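Local coordinates for protein putative fimbrium tip subunit Fim1C (Bacteroides ovatus, PDB 4EPS) that probably forms part of the tip of a fimbrium, a filamentous cell-surface appendage that mediates cell adhesion and biofilm formation, at residues K215-L220 / Y252-V257; H355-T360 / Y400-T405. One frame throughout, in Å; residues are numbered along the deposited sequence. Where two conformers were deposited one is given.

Contact 1 (K215-L220 / Y252-V257)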
# COMPACT_ATOMS: atom_id res chain seq x y z
N LYS A 215 21.67 -9.41 -13.89
CA LYS A 215 21.90 -8.09 -13.27
C LYS A 215 21.10 -6.97 -13.95
O LYS A 215 21.06 -5.86 -13.41
CB LYS A 215 23.40 -7.73 -13.31
CG LYS A 215 24.29 -8.61 -12.44
CD LYS A 215 25.76 -8.17 -12.50
CE LYS A 215 26.08 -7.04 -11.56
NZ LYS A 215 27.31 -6.31 -11.97
N ASP A 216 20.50 -7.24 -15.14
CA ASP A 216 19.77 -6.26 -15.97
C ASP A 216 20.71 -5.08 -16.33
O ASP A 216 20.41 -3.91 -16.03
CB ASP A 216 18.46 -5.76 -15.32
CG ASP A 216 17.70 -4.78 -16.20
OD1 ASP A 216 17.76 -4.92 -17.45
OD2 ASP A 216 17.11 -3.82 -15.66
N GLU A 217 21.82 -5.38 -17.00
CA GLU A 217 22.75 -4.32 -17.38
C GLU A 217 23.46 -4.75 -18.65
O GLU A 217 23.50 -5.96 -18.96
CB GLU A 217 23.75 -3.99 -16.22
CG GLU A 217 24.77 -5.06 -15.93
CD GLU A 217 25.69 -4.83 -14.74
OE1 GLU A 217 25.41 -3.94 -13.90
OE2 GLU A 217 26.69 -5.57 -14.64
N TYR A 218 23.97 -3.77 -19.40
CA TYR A 218 24.67 -4.01 -20.66
C TYR A 218 26.15 -3.79 -20.47
O TYR A 218 26.52 -2.84 -19.78
CB TYR A 218 24.17 -3.08 -21.78
CG TYR A 218 22.71 -3.29 -22.12
CD1 TYR A 218 21.71 -2.70 -21.34
CD2 TYR A 218 22.32 -4.10 -23.18
CE1 TYR A 218 20.36 -2.87 -21.66
CE2 TYR A 218 20.97 -4.28 -23.51
CZ TYR A 218 20.00 -3.66 -22.74
OH TYR A 218 18.67 -3.84 -23.01
N ARG A 219 26.97 -4.66 -21.06
CA ARG A 219 28.44 -4.58 -20.95
C ARG A 219 29.06 -4.58 -22.32
O ARG A 219 28.61 -5.30 -23.21
CB ARG A 219 28.99 -5.75 -20.09
CG ARG A 219 28.45 -5.68 -18.66
CD ARG A 219 29.28 -6.43 -17.64
NE ARG A 219 29.10 -7.88 -17.69
CZ ARG A 219 28.21 -8.57 -16.98
NH1 ARG A 219 27.37 -7.94 -16.15
NH2 ARG A 219 28.14 -9.88 -17.10
N LEU A 220 30.09 -3.75 -22.51
CA LEU A 220 30.75 -3.65 -23.79
C LEU A 220 32.23 -3.42 -23.59
O LEU A 220 32.60 -2.41 -22.99
CB LEU A 220 30.15 -2.47 -24.60
CG LEU A 220 30.72 -2.25 -25.99
CD1 LEU A 220 30.18 -3.31 -26.97
CD2 LEU A 220 30.32 -0.88 -26.50
N TYR A 252 36.42 -0.76 -15.31
CA TYR A 252 35.13 -0.47 -15.92
C TYR A 252 34.58 0.89 -15.46
O TYR A 252 34.86 1.36 -14.35
CB TYR A 252 34.08 -1.58 -15.61
CG TYR A 252 33.56 -1.62 -14.19
CD1 TYR A 252 32.49 -0.81 -13.80
CD2 TYR A 252 34.07 -2.52 -13.27
CE1 TYR A 252 31.99 -0.86 -12.50
CE2 TYR A 252 33.55 -2.62 -11.98
CZ TYR A 252 32.52 -1.77 -11.59
OH TYR A 252 32.02 -1.86 -10.32
N LYS A 253 33.73 1.44 -16.29
CA LYS A 253 32.99 2.66 -16.00
C LYS A 253 31.52 2.29 -16.10
O LYS A 253 31.09 1.82 -17.17
CB LYS A 253 33.38 3.79 -16.97
CG LYS A 253 32.43 5.01 -16.96
CD LYS A 253 32.31 5.72 -15.62
CE LYS A 253 31.16 6.71 -15.68
NZ LYS A 253 30.87 7.33 -14.36
N ARG A 254 30.78 2.47 -15.01
CA ARG A 254 29.35 2.17 -15.01
C ARG A 254 28.55 3.46 -15.18
O ARG A 254 28.70 4.40 -14.40
CB ARG A 254 28.91 1.42 -13.74
CG ARG A 254 27.41 1.10 -13.72
CD ARG A 254 26.99 0.36 -12.46
NE ARG A 254 27.00 -1.10 -12.63
CZ ARG A 254 27.82 -1.93 -11.99
NH1 ARG A 254 28.72 -1.45 -11.12
NH2 ARG A 254 27.76 -3.23 -12.20
N PHE A 255 27.71 3.49 -16.21
CA PHE A 255 26.83 4.63 -16.47
C PHE A 255 25.44 4.28 -15.96
O PHE A 255 24.82 3.36 -16.49
CB PHE A 255 26.77 4.94 -17.97
CG PHE A 255 28.08 5.38 -18.57
CD1 PHE A 255 28.44 6.73 -18.59
CD2 PHE A 255 28.94 4.46 -19.14
CE1 PHE A 255 29.63 7.15 -19.18
CE2 PHE A 255 30.14 4.88 -19.75
CZ PHE A 255 30.48 6.22 -19.76
N VAL A 256 24.97 4.98 -14.92
CA VAL A 256 23.62 4.74 -14.36
C VAL A 256 22.68 5.78 -15.00
O VAL A 256 22.86 6.98 -14.81
CB VAL A 256 23.60 4.79 -12.81
CG1 VAL A 256 22.17 4.62 -12.26
CG2 VAL A 256 24.53 3.71 -12.23
N VAL A 257 21.73 5.31 -15.80
CA VAL A 257 20.86 6.20 -16.56
C VAL A 257 19.55 6.42 -15.80
O VAL A 257 18.87 5.47 -15.44
CB VAL A 257 20.60 5.63 -17.99
CG1 VAL A 257 19.65 6.54 -18.79
CG2 VAL A 257 21.94 5.42 -18.74
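E217 and R254 meet through two differently shaped chains: E217 sets CG between its backbone N and carbonyl carbon (chi1 70°) and then runs straight, whereas R254 leaves with CG anti to its N and bends at chi3 to bring the guanidinium across the carboxylate chain. R254, deposited in two conformers, makes the bond in the one described: NH2 donates to E217 OE1 over 3.0 Å with an N-H...O angle of 164°. The acceptor lies close to the guanidinium plane, though the two flat groups are turned 36° apart. E217 OE2 is doubly held, by K215 NZ at 2.8 Å, on the syn side but well out of the carboxylate plane, and by R219 NH1 at 2.9 Å through its anti lone pair. In this conformer of R254, K215 NZ stands 3.1 Å from R254 NH2, two donors that cannot bond each other, and the buried carboxylate probably offsets their charge. Cutting E217 back to an alanine would probably leave K215 and R254 facing each other with no anion between them and take from R219 one of its carboxylate partners. E217 and R254 both touch V163 of strand 148-174, to which their own strands pair, antiparallel and parallel respectively. The arrangement is a salt-bridge network reaching across a β-strand, beside a G1 β-bulge formed by D216 and E217 opposite D212, within the fimbrillin-like domain of the transthyretin clan.

Contact 2 (H355-T360 / Y400-T405)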
# COMPACT_ATOMS: atom_id res chain seq x y z
N HIS A 355 -7.65 -32.33 -30.61
CA HIS A 355 -7.81 -33.27 -29.50
C HIS A 355 -7.46 -34.71 -29.94
O HIS A 355 -6.66 -35.39 -29.28
CB HIS A 355 -9.25 -33.24 -28.96
CG HIS A 355 -9.50 -34.33 -27.97
ND1 HIS A 355 -8.88 -34.32 -26.74
CD2 HIS A 355 -10.23 -35.46 -28.11
CE1 HIS A 355 -9.30 -35.42 -26.13
NE2 HIS A 355 -10.09 -36.15 -26.93
N ASP A 356 -8.08 -35.17 -31.03
CA ASP A 356 -7.86 -36.54 -31.53
C ASP A 356 -6.39 -36.75 -31.89
O ASP A 356 -5.83 -37.79 -31.53
CB ASP A 356 -8.79 -36.88 -32.70
CG ASP A 356 -10.23 -37.19 -32.31
OD1 ASP A 356 -10.50 -37.33 -31.09
OD2 ASP A 356 -11.08 -37.26 -33.21
N TRP A 357 -5.74 -35.73 -32.52
CA TRP A 357 -4.30 -35.83 -32.81
C TRP A 357 -3.51 -35.94 -31.52
O TRP A 357 -2.63 -36.79 -31.41
CB TRP A 357 -3.78 -34.62 -33.63
CG TRP A 357 -2.28 -34.49 -33.59
CD1 TRP A 357 -1.37 -35.28 -34.24
CD2 TRP A 357 -1.52 -33.59 -32.77
NE1 TRP A 357 -0.09 -34.90 -33.91
CE2 TRP A 357 -0.15 -33.86 -33.02
CE3 TRP A 357 -1.85 -32.56 -31.87
CZ2 TRP A 357 0.88 -33.15 -32.38
CZ3 TRP A 357 -0.83 -31.88 -31.22
CH2 TRP A 357 0.52 -32.18 -31.47
N PHE A 358 -3.80 -35.04 -30.57
CA PHE A 358 -3.08 -34.91 -29.30
C PHE A 358 -3.06 -36.24 -28.50
O PHE A 358 -2.01 -36.62 -27.99
CB PHE A 358 -3.71 -33.77 -28.46
CG PHE A 358 -3.17 -33.62 -27.07
CD1 PHE A 358 -1.93 -33.02 -26.85
CD2 PHE A 358 -3.88 -34.08 -25.97
CE1 PHE A 358 -1.42 -32.89 -25.56
CE2 PHE A 358 -3.37 -33.94 -24.67
CZ PHE A 358 -2.14 -33.35 -24.48
N MSE A 359 -4.21 -36.95 -28.44
CA MSE A 359 -4.37 -38.21 -27.70
C MSE A 359 -3.52 -39.36 -28.28
O MSE A 359 -3.29 -40.34 -27.58
CB MSE A 359 -5.84 -38.62 -27.62
CG MSE A 359 -6.70 -37.62 -26.81
SE MSE A 359 -6.02 -37.33 -25.00
CE MSE A 359 -6.78 -38.89 -24.16
N THR A 360 -3.01 -39.22 -29.53
CA THR A 360 -2.13 -40.22 -30.17
C THR A 360 -0.63 -39.91 -29.92
O THR A 360 0.22 -40.67 -30.38
CB THR A 360 -2.36 -40.29 -31.70
OG1 THR A 360 -1.82 -39.12 -32.33
CG2 THR A 360 -3.80 -40.51 -32.08
N TYR A 400 1.42 -27.32 -34.73
CA TYR A 400 2.07 -26.62 -35.83
C TYR A 400 3.44 -27.27 -36.18
O TYR A 400 3.73 -27.46 -37.35
CB TYR A 400 2.25 -25.12 -35.55
CG TYR A 400 2.92 -24.41 -36.71
CD1 TYR A 400 2.20 -24.02 -37.83
CD2 TYR A 400 4.30 -24.21 -36.72
CE1 TYR A 400 2.82 -23.41 -38.92
CE2 TYR A 400 4.94 -23.62 -37.81
CZ TYR A 400 4.19 -23.21 -38.90
OH TYR A 400 4.81 -22.61 -39.97
N ASP A 401 4.23 -27.62 -35.15
CA ASP A 401 5.55 -28.26 -35.30
C ASP A 401 5.46 -29.55 -36.11
O ASP A 401 6.40 -29.89 -36.83
CB ASP A 401 6.16 -28.54 -33.92
CG ASP A 401 6.60 -27.31 -33.14
OD1 ASP A 401 6.64 -26.21 -33.74
OD2 ASP A 401 6.92 -27.45 -31.94
N THR A 402 4.33 -30.25 -36.01
CA THR A 402 4.07 -31.52 -36.70
C THR A 402 3.50 -31.31 -38.11
O THR A 402 3.99 -31.95 -39.04
CB THR A 402 3.12 -32.39 -35.84
OG1 THR A 402 3.67 -32.51 -34.53
CG2 THR A 402 2.90 -33.79 -36.40
N PHE A 403 2.47 -30.45 -38.28
CA PHE A 403 1.76 -30.33 -39.56
C PHE A 403 2.08 -29.07 -40.39
O PHE A 403 1.77 -29.06 -41.59
CB PHE A 403 0.24 -30.40 -39.33
CG PHE A 403 -0.18 -31.71 -38.70
CD1 PHE A 403 -0.30 -32.86 -39.47
CD2 PHE A 403 -0.40 -31.81 -37.33
CE1 PHE A 403 -0.66 -34.08 -38.88
CE2 PHE A 403 -0.76 -33.02 -36.75
CZ PHE A 403 -0.90 -34.15 -37.52
N LYS A 404 2.65 -28.03 -39.76
CA LYS A 404 3.06 -26.76 -40.39
C LYS A 404 1.89 -26.05 -41.13
O LYS A 404 2.14 -25.28 -42.07
CB LYS A 404 4.28 -26.97 -41.34
CG LYS A 404 5.52 -27.54 -40.66
CD LYS A 404 6.22 -26.56 -39.72
CE LYS A 404 7.50 -27.17 -39.18
NZ LYS A 404 8.30 -26.19 -38.41
N THR A 405 0.64 -26.28 -40.68
CA THR A 405 -0.55 -25.65 -41.26
C THR A 405 -0.66 -24.23 -40.71
O THR A 405 -0.68 -24.04 -39.49
CB THR A 405 -1.82 -26.47 -41.00
OG1 THR A 405 -1.57 -27.85 -41.25
CG2 THR A 405 -2.99 -26.00 -41.86
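W357 and F403 form a T-shaped (edge-to-face) aromatic pair joining the short helix 354-359 to the C-terminal end of helix 389-403. The five-membered ring of W357 and the F403 ring have centroids 4.9 Å apart and planes at 76°, with the edge of F403 directed at the indole face. The tight part is narrow. F403 CE2 comes within 3.4 Å of W357 CD1 and also lies 3.5 Å from W357 NE1, with CZ following close behind, so the phenyl corner rests over the pyrrole portion, offset toward its rim. W357 is buried, and its ring is further packed by Y399, edge-to-face, and by L398 of the same partner helix. The looser part belongs to T402, which like F403 is exposed in the assembly. It meets the benzene half of the indole obliquely, T402 OG1 standing 3.6 Å from W357 CZ2 without a hydrogen bond between them; that hydroxyl is bonded instead to L398 O, one turn back in its own helix. No hydrogen bond joins the two segments, and their nearest CA atoms, those of W357 and T402, are 10.2 Å apart, so the contact is made by side chains. W357 O accepts two donors from one residue, T360 N and T360 OG1, the hydroxyl lying in the carbonyl plane on a lone pair at 2.6 Å.

Both contacts are partly buried and rest on few residues, each with one buried member, E217 in contact 1 and W357 in contact 2, met by more accessible partners. They share no secondary-structure element: contact 1 ties β-strands of the fimbrillin-like region, whereas contact 2 joins two helices later in the chain. Their chemistry follows suit, with ionic pairing in contact 1 and aromatic and van der Waals contact in contact 2, the latter covering somewhat more surface (131 against 89 Å²). Contact 1 lies nearer the middle, its centre about 17 Å from the centre of the chain, against about 28 Å for contact 2. The contact centres are about 45 Å apart, on opposite sides of the chain's centre, and the nearest atoms about 28 Å.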